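PDB 7B04: nitrite oxidoreductase subunit B from Kuenenia stuttgartiensis, which probably relays electrons through its iron-sulfur clusters between the subunit that oxidises nitrite to nitrate and a heme-bearing partner. Local coordinates for residues I89-D94 with T110-T115; F331-R336 with E367-K372; E354-E359 with I381-D386. All coordinates share one frame; numbering follows the deposited sequence.

Contact 1: I89-D94 with T110-T115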
ATOM      1  N   ILE A  89     -15.256  32.301  16.244  1.00 51.83           N
ATOM      2  CA  ILE A  89     -16.381  32.390  15.321  1.00 44.50           C
ATOM      3  C   ILE A  89     -15.961  33.177  14.087  1.00 48.25           C
ATOM      4  O   ILE A  89     -15.245  34.181  14.188  1.00 50.24           O
ATOM      5  CB  ILE A  89     -17.601  33.062  15.993  1.00 49.20           C
ATOM      6  CG1 ILE A  89     -18.064  32.277  17.224  1.00 51.93           C
ATOM      7  CG2 ILE A  89     -18.755  33.225  15.016  1.00 55.15           C
ATOM      8  CD1 ILE A  89     -18.885  33.092  18.195  1.00 58.57           C
ATOM      9  N   TRP A  90     -16.422  32.721  12.923  1.00 50.72           N
ATOM     10  CA  TRP A  90     -16.214  33.420  11.662  1.00 49.82           C
ATOM     11  C   TRP A  90     -17.411  34.320  11.371  1.00 52.42           C
ATOM     12  O   TRP A  90     -18.550  33.990  11.714  1.00 56.74           O
ATOM     13  CB  TRP A  90     -16.048  32.433  10.502  1.00 47.42           C
ATOM     14  CG  TRP A  90     -14.760  31.664  10.469  1.00 46.73           C
ATOM     15  CD1 TRP A  90     -14.502  30.464  11.069  1.00 48.70           C
ATOM     16  CD2 TRP A  90     -13.564  32.023   9.765  1.00 44.07           C
ATOM     17  NE1 TRP A  90     -13.215  30.063  10.797  1.00 45.67           N
ATOM     18  CE2 TRP A  90     -12.618  31.004   9.998  1.00 46.78           C
ATOM     19  CE3 TRP A  90     -13.199  33.113   8.970  1.00 43.96           C
ATOM     20  CZ2 TRP A  90     -11.332  31.044   9.463  1.00 42.46           C
ATOM     21  CZ3 TRP A  90     -11.922  33.150   8.440  1.00 44.88           C
ATOM     22  CH2 TRP A  90     -11.004  32.123   8.689  1.00 39.40           C
ATOM     23  N   TYR A  91     -17.146  35.476  10.754  1.00 48.45           N
ATOM     24  CA  TYR A  91     -18.210  36.365  10.285  1.00 49.99           C
ATOM     25  C   TYR A  91     -18.032  36.601   8.794  1.00 53.98           C
ATOM     26  O   TYR A  91     -17.006  37.136   8.364  1.00 57.08           O
ATOM     27  CB  TYR A  91     -18.277  37.689  11.055  1.00 49.53           C
ATOM     28  CG  TYR A  91     -18.767  37.490  12.475  1.00 49.34           C
ATOM     29  CD1 TYR A  91     -19.832  36.636  12.718  1.00 55.88           C
ATOM     30  CD2 TYR A  91     -18.295  38.267  13.537  1.00 50.42           C
ATOM     31  CE1 TYR A  91     -20.326  36.444  13.987  1.00 55.65           C
ATOM     32  CE2 TYR A  91     -18.807  38.099  14.820  1.00 53.30           C
ATOM     33  CZ  TYR A  91     -19.824  37.183  15.032  1.00 59.95           C
ATOM     34  OH  TYR A  91     -20.362  36.983  16.283  1.00 66.80           O
ATOM     35  N   THR A  92     -19.037  36.202   8.011  1.00 53.33           N
ATOM     36  CA  THR A  92     -18.922  36.123   6.557  1.00 60.11           C
ATOM     37  C   THR A  92     -19.478  37.313   5.775  1.00 60.10           C
ATOM     38  O   THR A  92     -19.182  37.427   4.579  1.00 61.32           O
ATOM     39  CB  THR A  92     -19.663  34.874   6.071  1.00 56.00           C
ATOM     40  OG1 THR A  92     -21.054  35.014   6.390  1.00 57.67           O
ATOM     41  CG2 THR A  92     -19.134  33.636   6.765  1.00 47.25           C
ATOM     42  N   ASP A  93     -20.256  38.198   6.396  1.00 59.15           N
ATOM     43  CA  ASP A  93     -20.983  39.198   5.616  1.00 66.24           C
ATOM     44  C   ASP A  93     -20.054  40.203   4.939  1.00 66.02           C
ATOM     45  O   ASP A  93     -20.281  40.575   3.781  1.00 69.83           O
ATOM     46  CB  ASP A  93     -22.045  39.878   6.470  0.71 69.10           C
ATOM     47  CG  ASP A  93     -23.325  39.059   6.527  0.70 69.47           C
ATOM     48  OD1 ASP A  93     -23.233  37.853   6.837  0.89 67.30           O
ATOM     49  OD2 ASP A  93     -24.411  39.601   6.226  0.69 73.34           O
ATOM     50  N   ASP A  94     -19.008  40.661   5.630  1.00 62.58           N
ATOM     51  CA  ASP A  94     -18.117  41.665   5.062  1.00 57.61           C
ATOM     52  C   ASP A  94     -16.892  41.046   4.405  1.00 60.42           C
ATOM     53  O   ASP A  94     -15.844  41.699   4.305  1.00 62.63           O
ATOM     54  CB  ASP A  94     -17.693  42.662   6.141  1.00 56.04           C
ATOM     55  N   THR A 110     -14.102  37.229   8.484  1.00 45.28           N
ATOM     56  CA  THR A 110     -13.250  37.654   9.588  1.00 42.55           C
ATOM     57  C   THR A 110     -13.451  36.715  10.767  1.00 51.07           C
ATOM     58  O   THR A 110     -14.576  36.548  11.247  1.00 55.83           O
ATOM     59  CB  THR A 110     -13.541  39.099   9.998  1.00 40.77           C
ATOM     60  OG1 THR A 110     -13.486  39.941   8.840  1.00 50.39           O
ATOM     61  CG2 THR A 110     -12.509  39.576  11.009  1.00 36.46           C
ATOM     62  N   TYR A 111     -12.362  36.105  11.223  1.00 45.50           N
ATOM     63  CA  TYR A 111     -12.370  35.206  12.370  1.00 43.44           C
ATOM     64  C   TYR A 111     -11.985  36.022  13.598  1.00 45.64           C
ATOM     65  O   TYR A 111     -10.883  36.577  13.655  1.00 54.53           O
ATOM     66  CB  TYR A 111     -11.399  34.047  12.132  1.00 45.11           C
ATOM     67  CG  TYR A 111     -11.183  33.080  13.281  1.00 48.11           C
ATOM     68  CD1 TYR A 111     -12.184  32.205  13.688  1.00 45.55           C
ATOM     69  CD2 TYR A 111      -9.955  33.012  13.929  1.00 41.92           C
ATOM     70  CE1 TYR A 111     -11.975  31.309  14.726  1.00 44.11           C
ATOM     71  CE2 TYR A 111      -9.737  32.122  14.964  1.00 49.10           C
ATOM     72  CZ  TYR A 111     -10.748  31.274  15.359  1.00 48.32           C
ATOM     73  OH  TYR A 111     -10.525  30.390  16.389  1.00 47.01           O
ATOM     74  N   GLU A 112     -12.884  36.088  14.578  1.00 40.05           N
ATOM     75  CA  GLU A 112     -12.671  36.903  15.766  1.00 48.46           C
ATOM     76  C   GLU A 112     -12.155  36.084  16.940  1.00 51.07           C
ATOM     77  O   GLU A 112     -12.124  36.585  18.069  1.00 45.45           O
ATOM     78  CB  GLU A 112     -13.963  37.625  16.161  0.65 54.21           C
ATOM     79  CG  GLU A 112     -14.729  38.253  15.002  0.62 53.67           C
ATOM     80  CD  GLU A 112     -14.188  39.614  14.594  0.58 61.96           C
ATOM     81  OE1 GLU A 112     -13.191  40.070  15.192  1.00 64.75           O
ATOM     82  OE2 GLU A 112     -14.770  40.230  13.675  0.91 61.55           O
ATOM     83  N   GLY A 113     -11.741  34.840  16.695  1.00 46.81           N
ATOM     84  CA  GLY A 113     -11.121  34.034  17.722  1.00 49.38           C
ATOM     85  C   GLY A 113      -9.628  34.278  17.810  1.00 50.67           C
ATOM     86  O   GLY A 113      -9.013  34.880  16.931  1.00 54.89           O
ATOM     87  N   ASP A 114      -9.042  33.792  18.898  1.00 46.02           N
ATOM     88  CA  ASP A 114      -7.631  34.016  19.176  1.00 45.34           C
ATOM     89  C   ASP A 114      -6.766  32.943  18.529  1.00 44.67           C
ATOM     90  O   ASP A 114      -7.084  31.752  18.581  1.00 44.88           O
ATOM     91  CB  ASP A 114      -7.377  34.038  20.685  1.00 43.27           C
ATOM     92  CG  ASP A 114      -8.133  35.144  21.390  1.00 47.58           C
ATOM     93  OD1 ASP A 114      -8.517  36.126  20.721  1.00 48.86           O
ATOM     94  OD2 ASP A 114      -8.342  35.028  22.615  1.00 38.86           O
ATOM     95  N   THR A 115      -5.677  33.383  17.904  1.00 46.77           N
ATOM     96  CA  THR A 115      -4.688  32.480  17.344  1.00 37.39           C
ATOM     97  C   THR A 115      -3.812  31.913  18.459  1.00 36.36           C
ATOM     98  O   THR A 115      -3.870  32.346  19.614  1.00 36.21           O
ATOM     99  CB  THR A 115      -3.827  33.198  16.307  1.00 34.07           C
ATOM    100  OG1 THR A 115      -2.921  34.090  16.969  1.00 34.87           O
ATOM    101  CG2 THR A 115      -4.700  33.994  15.355  1.00 41.38           C
TER

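Contact 2: F331-R336 with E367-K372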
ATOM      1  N   PHE A 331     -16.988  22.276  -7.330  1.00 41.06           N
ATOM      2  CA  PHE A 331     -16.322  21.033  -7.713  1.00 44.15           C
ATOM      3  C   PHE A 331     -17.296  19.974  -8.220  1.00 43.46           C
ATOM      4  O   PHE A 331     -17.018  19.315  -9.229  1.00 45.54           O
ATOM      5  CB  PHE A 331     -15.524  20.468  -6.536  1.00 35.12           C
ATOM      6  CG  PHE A 331     -15.158  19.019  -6.703  1.00 33.97           C
ATOM      7  CD1 PHE A 331     -14.076  18.655  -7.487  1.00 40.53           C
ATOM      8  CD2 PHE A 331     -15.907  18.021  -6.096  1.00 30.72           C
ATOM      9  CE1 PHE A 331     -13.740  17.325  -7.655  1.00 42.90           C
ATOM     10  CE2 PHE A 331     -15.578  16.690  -6.265  1.00 35.27           C
ATOM     11  CZ  PHE A 331     -14.492  16.342  -7.046  1.00 38.89           C
ATOM     12  N   MET A 332     -18.425  19.779  -7.529  1.00 44.23           N
ATOM     13  CA  MET A 332     -19.304  18.655  -7.848  1.00 47.09           C
ATOM     14  C   MET A 332     -19.839  18.737  -9.269  1.00 48.59           C
ATOM     15  O   MET A 332     -20.049  17.705  -9.916  1.00 46.58           O
ATOM     16  CB  MET A 332     -20.468  18.596  -6.862  1.00 46.25           C
ATOM     17  CG  MET A 332     -20.064  18.378  -5.422  1.00 44.02           C
ATOM     18  SD  MET A 332     -21.494  18.438  -4.329  1.00 66.15           S
ATOM     19  CE  MET A 332     -22.353  16.948  -4.823  1.00 41.81           C
ATOM     20  N   VAL A 333     -20.053  19.948  -9.770  1.00 46.98           N
ATOM     21  CA  VAL A 333     -20.388  20.172 -11.172  1.00 50.38           C
ATOM     22  C   VAL A 333     -19.337  21.134 -11.708  1.00 47.18           C
ATOM     23  O   VAL A 333     -19.530  22.357 -11.649  1.00 45.25           O
ATOM     24  CB  VAL A 333     -21.809  20.737 -11.330  1.00 57.80           C
ATOM     25  CG1 VAL A 333     -22.250  20.668 -12.777  1.00 50.54           C
ATOM     26  CG2 VAL A 333     -22.786  19.994 -10.429  1.00 49.94           C
ATOM     27  N   PRO A 334     -18.215  20.637 -12.224  1.00 44.73           N
ATOM     28  CA  PRO A 334     -17.110  21.537 -12.564  1.00 48.39           C
ATOM     29  C   PRO A 334     -17.468  22.448 -13.723  1.00 46.75           C
ATOM     30  O   PRO A 334     -18.074  22.024 -14.710  1.00 49.25           O
ATOM     31  CB  PRO A 334     -15.972  20.579 -12.943  1.00 37.19           C
ATOM     32  CG  PRO A 334     -16.364  19.256 -12.370  1.00 40.79           C
ATOM     33  CD  PRO A 334     -17.858  19.224 -12.424  1.00 41.51           C
ATOM     34  N   SER A 335     -17.084  23.715 -13.592  1.00 45.71           N
ATOM     35  CA  SER A 335     -17.144  24.622 -14.723  1.00 45.07           C
ATOM     36  C   SER A 335     -16.186  24.136 -15.808  1.00 42.34           C
ATOM     37  O   SER A 335     -15.335  23.270 -15.586  1.00 45.30           O
ATOM     38  CB  SER A 335     -16.819  26.051 -14.290  1.00 40.67           C
ATOM     39  OG  SER A 335     -15.446  26.192 -13.977  1.00 47.93           O
ATOM     40  N   ARG A 336     -16.330  24.709 -17.002  1.00 44.04           N
ATOM     41  CA  ARG A 336     -15.462  24.318 -18.108  1.00 40.22           C
ATOM     42  C   ARG A 336     -13.993  24.589 -17.804  1.00 38.91           C
ATOM     43  O   ARG A 336     -13.126  23.764 -18.120  1.00 38.83           O
ATOM     44  CB  ARG A 336     -15.877  25.040 -19.386  1.00 41.49           C
ATOM     45  CG  ARG A 336     -14.925  24.787 -20.533  1.00 37.05           C
ATOM     46  CD  ARG A 336     -15.448  25.354 -21.829  1.00 43.10           C
ATOM     47  NE  ARG A 336     -14.785  24.746 -22.976  1.00 47.75           N
ATOM     48  CZ  ARG A 336     -15.220  24.850 -24.225  1.00 47.18           C
ATOM     49  NH1 ARG A 336     -16.320  25.542 -24.488  1.00 50.33           N
ATOM     50  NH2 ARG A 336     -14.556  24.264 -25.211  1.00 42.01           N
ATOM     51  N   GLU A 367     -27.679  16.683 -16.820  1.00 46.16           N
ATOM     52  CA  GLU A 367     -28.062  17.423 -15.626  1.00 49.08           C
ATOM     53  C   GLU A 367     -27.743  16.568 -14.406  1.00 51.65           C
ATOM     54  O   GLU A 367     -28.167  15.411 -14.329  1.00 53.30           O
ATOM     55  CB  GLU A 367     -29.547  17.793 -15.649  1.00 46.02           C
ATOM     56  CG  GLU A 367     -30.047  18.307 -16.986  1.00 53.55           C
ATOM     57  CD  GLU A 367     -29.872  19.808 -17.141  1.00 62.37           C
ATOM     58  OE1 GLU A 367     -29.959  20.529 -16.124  1.00 57.21           O
ATOM     59  OE2 GLU A 367     -29.641  20.265 -18.281  1.00 56.68           O
ATOM     60  N   ILE A 368     -27.002  17.138 -13.459  1.00 53.56           N
ATOM     61  CA  ILE A 368     -26.482  16.386 -12.317  1.00 48.95           C
ATOM     62  C   ILE A 368     -26.426  17.307 -11.105  1.00 47.09           C
ATOM     63  O   ILE A 368     -26.077  18.486 -11.219  1.00 46.32           O
ATOM     64  CB  ILE A 368     -25.096  15.782 -12.645  1.00 46.16           C
ATOM     65  CG1 ILE A 368     -24.685  14.727 -11.617  1.00 45.97           C
ATOM     66  CG2 ILE A 368     -24.028  16.872 -12.801  1.00 42.74           C
ATOM     67  CD1 ILE A 368     -25.160  13.330 -11.964  1.00 45.08           C
ATOM     68  N   HIS A 369     -26.803  16.768  -9.943  1.00 46.81           N
ATOM     69  CA  HIS A 369     -26.788  17.511  -8.679  1.00 48.77           C
ATOM     70  C   HIS A 369     -27.597  18.804  -8.783  1.00 54.10           C
ATOM     71  O   HIS A 369     -27.255  19.831  -8.192  1.00 49.90           O
ATOM     72  CB  HIS A 369     -25.357  17.787  -8.217  1.00 44.17           C
ATOM     73  CG  HIS A 369     -24.521  16.553  -8.078  1.00 43.70           C
ATOM     74  ND1 HIS A 369     -23.507  16.239  -8.957  1.00 40.35           N
ATOM     75  CD2 HIS A 369     -24.552  15.551  -7.167  1.00 40.78           C
ATOM     76  CE1 HIS A 369     -22.945  15.100  -8.591  1.00 44.85           C
ATOM     77  NE2 HIS A 369     -23.562  14.662  -7.508  1.00 49.99           N
ATOM     78  N   GLY A 370     -28.680  18.747  -9.557  1.00 57.12           N
ATOM     79  CA  GLY A 370     -29.639  19.822  -9.708  1.00 54.55           C
ATOM     80  C   GLY A 370     -29.275  20.929 -10.676  1.00 49.57           C
ATOM     81  O   GLY A 370     -30.050  21.886 -10.805  1.00 59.06           O
ATOM     82  N   LYS A 371     -28.130  20.854 -11.352  1.00 39.24           N
ATOM     83  CA  LYS A 371     -27.776  21.848 -12.358  1.00 42.02           C
ATOM     84  C   LYS A 371     -27.142  21.139 -13.551  1.00 47.62           C
ATOM     85  O   LYS A 371     -26.780  19.961 -13.481  1.00 50.14           O
ATOM     86  CB  LYS A 371     -26.920  22.989 -11.784  1.00 39.50           C
ATOM     87  CG  LYS A 371     -25.479  22.725 -11.449  1.00 48.74           C
ATOM     88  CD  LYS A 371     -24.925  24.016 -10.853  1.00 51.35           C
ATOM     89  CE  LYS A 371     -23.421  24.013 -10.701  1.00 62.20           C
ATOM     90  NZ  LYS A 371     -22.948  25.338 -10.205  1.00 61.96           N
ATOM     91  N   LYS A 372     -27.000  21.874 -14.652  1.00 47.15           N
ATOM     92  CA  LYS A 372     -26.570  21.305 -15.924  1.00 48.34           C
ATOM     93  C   LYS A 372     -25.054  21.328 -16.088  1.00 45.59           C
ATOM     94  O   LYS A 372     -24.407  22.355 -15.865  1.00 46.04           O
ATOM     95  CB  LYS A 372     -27.227  22.073 -17.070  1.00 51.38           C
ATOM     96  CG  LYS A 372     -26.591  21.868 -18.432  1.00 54.19           C
ATOM     97  CD  LYS A 372     -27.532  22.321 -19.536  1.00 51.75           C
ATOM     98  CE  LYS A 372     -26.774  22.814 -20.755  1.00 53.58           C
ATOM     99  NZ  LYS A 372     -27.160  22.055 -21.976  1.00 48.96           N
TER

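Contact 3: E354-E359 with I381-D386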
ATOM      1  N   GLU A 354       1.962  29.452 -15.640  1.00 46.39           N
ATOM      2  CA  GLU A 354       0.775  29.997 -16.280  1.00 46.84           C
ATOM      3  C   GLU A 354       0.085  28.907 -17.089  1.00 43.33           C
ATOM      4  O   GLU A 354       0.735  28.000 -17.617  1.00 36.81           O
ATOM      5  CB  GLU A 354       1.159  31.174 -17.188  1.00 42.43           C
ATOM      6  CG  GLU A 354       0.053  32.156 -17.479  1.00 55.01           C
ATOM      7  CD  GLU A 354       0.579  33.563 -17.708  1.00 55.95           C
ATOM      8  OE1 GLU A 354       1.787  33.791 -17.488  1.00 62.44           O
ATOM      9  OE2 GLU A 354      -0.212  34.442 -18.112  1.00 62.64           O
ATOM     10  N   TYR A 355      -1.240  29.012 -17.196  1.00 37.35           N
ATOM     11  CA  TYR A 355      -2.029  28.091 -18.001  1.00 35.28           C
ATOM     12  C   TYR A 355      -2.900  28.859 -18.986  1.00 41.04           C
ATOM     13  O   TYR A 355      -3.242  30.023 -18.767  1.00 43.91           O
ATOM     14  CB  TYR A 355      -2.932  27.207 -17.121  1.00 36.62           C
ATOM     15  CG  TYR A 355      -4.207  27.905 -16.679  1.00 40.18           C
ATOM     16  CD1 TYR A 355      -4.217  28.736 -15.567  1.00 43.42           C
ATOM     17  CD2 TYR A 355      -5.398  27.740 -17.381  1.00 38.01           C
ATOM     18  CE1 TYR A 355      -5.373  29.382 -15.164  1.00 42.26           C
ATOM     19  CE2 TYR A 355      -6.557  28.384 -16.987  1.00 40.64           C
ATOM     20  CZ  TYR A 355      -6.539  29.203 -15.876  1.00 40.64           C
ATOM     21  OH  TYR A 355      -7.689  29.844 -15.475  1.00 49.51           O
ATOM     22  N   LYS A 356      -3.250  28.192 -20.086  1.00 39.80           N
ATOM     23  CA  LYS A 356      -4.251  28.701 -21.017  1.00 43.61           C
ATOM     24  C   LYS A 356      -4.748  27.537 -21.869  1.00 47.63           C
ATOM     25  O   LYS A 356      -4.026  26.562 -22.095  1.00 46.14           O
ATOM     26  CB  LYS A 356      -3.765  29.890 -21.853  1.00 41.46           C
ATOM     27  CG  LYS A 356      -2.633  29.669 -22.794  1.00 45.41           C
ATOM     28  CD  LYS A 356      -2.593  30.827 -23.770  1.00 46.69           C
ATOM     29  CE  LYS A 356      -3.585  30.597 -24.888  1.00 48.83           C
ATOM     30  NZ  LYS A 356      -3.271  29.315 -25.575  1.00 46.19           N
ATOM     31  N   ILE A 357      -5.988  27.659 -22.339  1.00 45.88           N
ATOM     32  CA  ILE A 357      -6.764  26.549 -22.884  1.00 47.42           C
ATOM     33  C   ILE A 357      -7.076  26.782 -24.358  1.00 43.55           C
ATOM     34  O   ILE A 357      -7.470  27.887 -24.749  1.00 43.75           O
ATOM     35  CB  ILE A 357      -8.071  26.368 -22.089  1.00 42.24           C
ATOM     36  CG1 ILE A 357      -7.765  25.986 -20.642  1.00 45.85           C
ATOM     37  CG2 ILE A 357      -8.984  25.351 -22.755  1.00 39.62           C
ATOM     38  CD1 ILE A 357      -8.886  26.304 -19.687  1.00 41.16           C
ATOM     39  N   GLU A 358      -6.886  25.741 -25.169  1.00 37.20           N
ATOM     40  CA  GLU A 358      -7.333  25.718 -26.557  1.00 38.10           C
ATOM     41  C   GLU A 358      -8.605  24.883 -26.627  1.00 47.48           C
ATOM     42  O   GLU A 358      -8.619  23.728 -26.190  1.00 46.07           O
ATOM     43  CB  GLU A 358      -6.265  25.123 -27.477  1.00 46.06           C
ATOM     44  CG  GLU A 358      -5.029  25.981 -27.659  1.00 47.83           C
ATOM     45  CD  GLU A 358      -4.039  25.364 -28.627  1.00 58.67           C
ATOM     46  OE1 GLU A 358      -4.277  24.220 -29.076  1.00 45.11           O
ATOM     47  OE2 GLU A 358      -3.024  26.021 -28.941  1.00 62.04           O
ATOM     48  N   GLU A 359      -9.667  25.465 -27.176  1.00 55.30           N
ATOM     49  CA  GLU A 359     -10.989  24.867 -27.052  1.00 45.83           C
ATOM     50  C   GLU A 359     -11.218  23.741 -28.057  1.00 47.19           C
ATOM     51  O   GLU A 359     -10.707  23.756 -29.181  1.00 57.58           O
ATOM     52  CB  GLU A 359     -12.064  25.944 -27.191  1.00 48.31           C
ATOM     53  CG  GLU A 359     -12.341  26.634 -25.862  1.00 58.95           C
ATOM     54  CD  GLU A 359     -13.404  27.705 -25.947  1.00 65.01           C
ATOM     55  OE1 GLU A 359     -13.312  28.575 -26.837  1.00 65.54           O
ATOM     56  OE2 GLU A 359     -14.332  27.679 -25.112  1.00 73.53           O
ATOM     57  N   ILE A 381      -2.975  23.801 -21.479  1.00 43.02           N
ATOM     58  CA  ILE A 381      -1.559  24.004 -21.750  1.00 40.19           C
ATOM     59  C   ILE A 381      -0.932  24.736 -20.574  1.00 41.06           C
ATOM     60  O   ILE A 381      -1.497  25.709 -20.061  1.00 38.41           O
ATOM     61  CB  ILE A 381      -1.341  24.796 -23.057  1.00 39.72           C
ATOM     62  CG1 ILE A 381      -1.995  24.081 -24.239  1.00 44.98           C
ATOM     63  CG2 ILE A 381       0.137  24.997 -23.321  1.00 32.85           C
ATOM     64  CD1 ILE A 381      -2.154  24.955 -25.463  1.00 45.97           C
ATOM     65  N   GLY A 382       0.235  24.274 -20.151  1.00 35.28           N
ATOM     66  CA  GLY A 382       0.968  24.895 -19.059  1.00 40.82           C
ATOM     67  C   GLY A 382       2.299  25.441 -19.537  1.00 39.23           C
ATOM     68  O   GLY A 382       2.953  24.841 -20.392  1.00 35.60           O
ATOM     69  N   PHE A 383       2.699  26.577 -18.970  1.00 35.17           N
ATOM     70  CA  PHE A 383       3.922  27.258 -19.364  1.00 34.37           C
ATOM     71  C   PHE A 383       4.849  27.430 -18.169  1.00 32.98           C
ATOM     72  O   PHE A 383       4.415  27.468 -17.014  1.00 33.86           O
ATOM     73  CB  PHE A 383       3.621  28.622 -19.992  1.00 38.63           C
ATOM     74  CG  PHE A 383       2.654  28.557 -21.133  1.00 42.30           C
ATOM     75  CD1 PHE A 383       3.090  28.267 -22.415  1.00 34.63           C
ATOM     76  CD2 PHE A 383       1.306  28.771 -20.920  1.00 38.10           C
ATOM     77  CE1 PHE A 383       2.196  28.202 -23.466  1.00 38.80           C
ATOM     78  CE2 PHE A 383       0.413  28.705 -21.960  1.00 40.81           C
ATOM     79  CZ  PHE A 383       0.854  28.424 -23.238  1.00 42.71           C
ATOM     80  N   GLY A 384       6.137  27.554 -18.469  1.00 37.40           N
ATOM     81  CA  GLY A 384       7.167  27.669 -17.460  1.00 35.86           C
ATOM     82  C   GLY A 384       7.417  29.093 -17.017  1.00 36.17           C
ATOM     83  O   GLY A 384       6.598  29.996 -17.217  1.00 39.15           O
ATOM     84  N   GLU A 385       8.580  29.288 -16.391  1.00 34.83           N
ATOM     85  CA  GLU A 385       8.930  30.593 -15.839  1.00 39.16           C
ATOM     86  C   GLU A 385       9.180  31.627 -16.931  1.00 36.35           C
ATOM     87  O   GLU A 385       8.960  32.824 -16.711  1.00 30.67           O
ATOM     88  CB  GLU A 385      10.173  30.444 -14.959  1.00 43.14           C
ATOM     89  CG  GLU A 385      10.276  31.408 -13.797  1.00 45.48           C
ATOM     90  CD  GLU A 385      11.715  31.606 -13.358  1.00 57.84           C
ATOM     91  OE1 GLU A 385      12.592  31.741 -14.238  1.00 64.32           O
ATOM     92  OE2 GLU A 385      11.974  31.613 -12.137  1.00 66.38           O
ATOM     93  N   ASP A 386       9.629  31.189 -18.106  1.00 33.83           N
ATOM     94  CA  ASP A 386       9.900  32.062 -19.242  1.00 35.65           C
ATOM     95  C   ASP A 386       8.748  32.149 -20.237  1.00 43.78           C
ATOM     96  O   ASP A 386       8.890  32.802 -21.272  1.00 46.23           O
ATOM     97  CB  ASP A 386      11.171  31.616 -19.970  1.00 37.66           C
ATOM     98  CG  ASP A 386      11.226  30.122 -20.192  1.00 38.99           C
ATOM     99  OD1 ASP A 386      10.221  29.436 -19.915  1.00 41.56           O
ATOM    100  OD2 ASP A 386      12.283  29.634 -20.639  1.00 39.14           O
TER

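Contact 1: I89-D94 with T110-T115
Trp90 faces Tyr111 and Tyr91 faces Thr110 in a short antiparallel ladder, the first a non-hydrogen-bonded pair and the second a hydrogen-bonded one. At the Tyr91-Thr110 pair the amide of each residue is bonded to the carbonyl of the other: Tyr91 N to Thr110 O at 2.8 Å, and Thr110 N to Tyr91 O at 2.9 Å. A third bond, from Glu112 N to Ile89 O at 3.1 Å, closes the other end of the ladder and is nearly straight at the hydrogen. The same Ile89 O also receives a CA-H...O contact from Tyr111.

On the face that carries Trp90 and Tyr111 the contact is aromatic. Tyr111 CB lies 3.6 Å from the centroid of the six-membered ring of Trp90, 6° off its normal, which makes a CH-pi contact over the face. Because CG of Tyr111 stands anti to its own nitrogen (chi1 174°), the phenol ring continues past this point toward the five-membered ring, and its CD1 comes to 3.7 Å from Trp90 NE1. The two planes are inclined at 40°, an oblique aromatic pair. Gly113 N sits over the centre of one face of the tyrosine ring.

On the opposite face, Tyr91 and Glu112 cross at about a right angle. Glu112 CG and the carboxylate oxygen Glu112 OE2 both lie beside Tyr91 CD2, at 3.9 and 4.0 Å, without a hydrogen bond.

Strand 89-91 also pairs in parallel with a strand of subunit A, and Ile1144 of that subunit packs on both Trp90 and Tyr111. Chemically, then, this is a short antiparallel ladder, joined by a long loop and set by three backbone bonds, whose aromatic face contributes to the intersubunit interface.

Contact 2: F331-R336 with E367-K372
Met332 CE lies over one face of the His369 imidazole, 3.8 Å from the ring centroid, where helix 324-332 and the residues after it meet a beta hairpin. The hairpin joins strands 362-368 and 371-383 through a type I' turn from Ile368 to Lys371, and His369 and Gly370 occupy its two central positions. The methyl is offset toward the rim of the ring, 24° from the normal, and Met332 CE is 3.5 Å from His369 CD2. A bend at chi3 of 68° turns this methyl, rather than the more distant sulfur, onto the imidazole.

Val333 makes the second group of contacts. Its CG2 is 3.7 Å from Ile368 O and 4.1 Å from Ile368 CG2, while its CB rests against Lys371 CE at 3.7 Å. The lysine chain, extended beyond CG, therefore passes the valine with its methylenes and carries its ammonium on to a salt bridge with Glu329 of the same helix. This charge pair provides a second tie between hairpin and helix.

Farther out, His369 NE2 makes a weak hydrogen bond to Asp345 of subunit A, so the turn also reaches the neighbouring chain. Were the imidazole of His369 replaced by an alanine here, the Met332 methyl would probably lose its aromatic face and Asp345 of subunit A this weak partner. Phe373 touches both Val333 and Ile368. Within the hairpin the turn is closed by two backbone bonds, Lys371 N to Ile368 O at 3.1 Å and Ile368 N to Lys371 O at 2.8 Å.

Contact 3: E354-E359 with I381-D386
Lys356 and Phe383 meet where the lysine's aliphatic chain crosses the rim of the phenyl ring. From CB the chain turns into the position between the backbone nitrogen and the carbonyl carbon (chi1 64°), which brings CG to the ring: Lys356 CG lies at the edge, in the ring plane, 3.3 Å from Phe383 CE2 and 3.7 Å from Phe383 CZ. Lys356 CD is already receding, at 4.1 Å from Phe383 CE2. Bends at chi3 and chi4 then turn the chain away from the ring after CD. The approach is thus made by methylenes at a ring edge.

This pair sits on an antiparallel ladder of the four-stranded sheet near the C-terminal end of the chain. Strand 354-358 runs along the last part of strand 371-383, with 154° between the N-to-C directions of the two short segments. Two firm bonds fix the register: Phe383 N to Glu354 O at 2.8 Å, and Lys356 N to Ile381 O at 3.0 Å, the latter in the carbonyl plane. Their reciprocal bonds, Glu354 N to Phe383 O and Ile381 N to Lys356 O, are both weak. Between the two hydrogen-bonded pairs, Tyr355 faces Gly382, and Glu354 O receives a CA-H...O contact from the glycine as well as the Phe383 amide.

On the same face as Lys356, Ile381 sends CD1 to the carboxylate end of Glu358, 3.7 Å from Glu358 CD. Strand 389-394 flanks strand 371-383, and from it Arg392 touches Ile381 and forms a long, weak ion pair with Glu358. On the face carrying Tyr355, the phenol reaches helix 336-342, packing on Val341, with a weak hydrogen bond between its OH and Glu337 OE2.

Contacts 2 and 3 belong to one sheet and share strand 371-383: contact 2 uses its beginning, at the hairpin turn, and contact 3 its end. Their segments alternate along the chain, and although their centres are 25 Å apart they touch through a salt bridge, Arg336 NH1 to Glu359 OE2 at 3.0 Å. Contact 1 closes earlier in the chain and stands apart, with its nearest atoms about 18 Å from contact 2 and about 24 Å from contact 3. All three lie away from the iron-sulfur clusters and the heme. Contacts 1 and 2 both reach subunit A, whereas no other protein chain of the assembly touches the segments of contact 3.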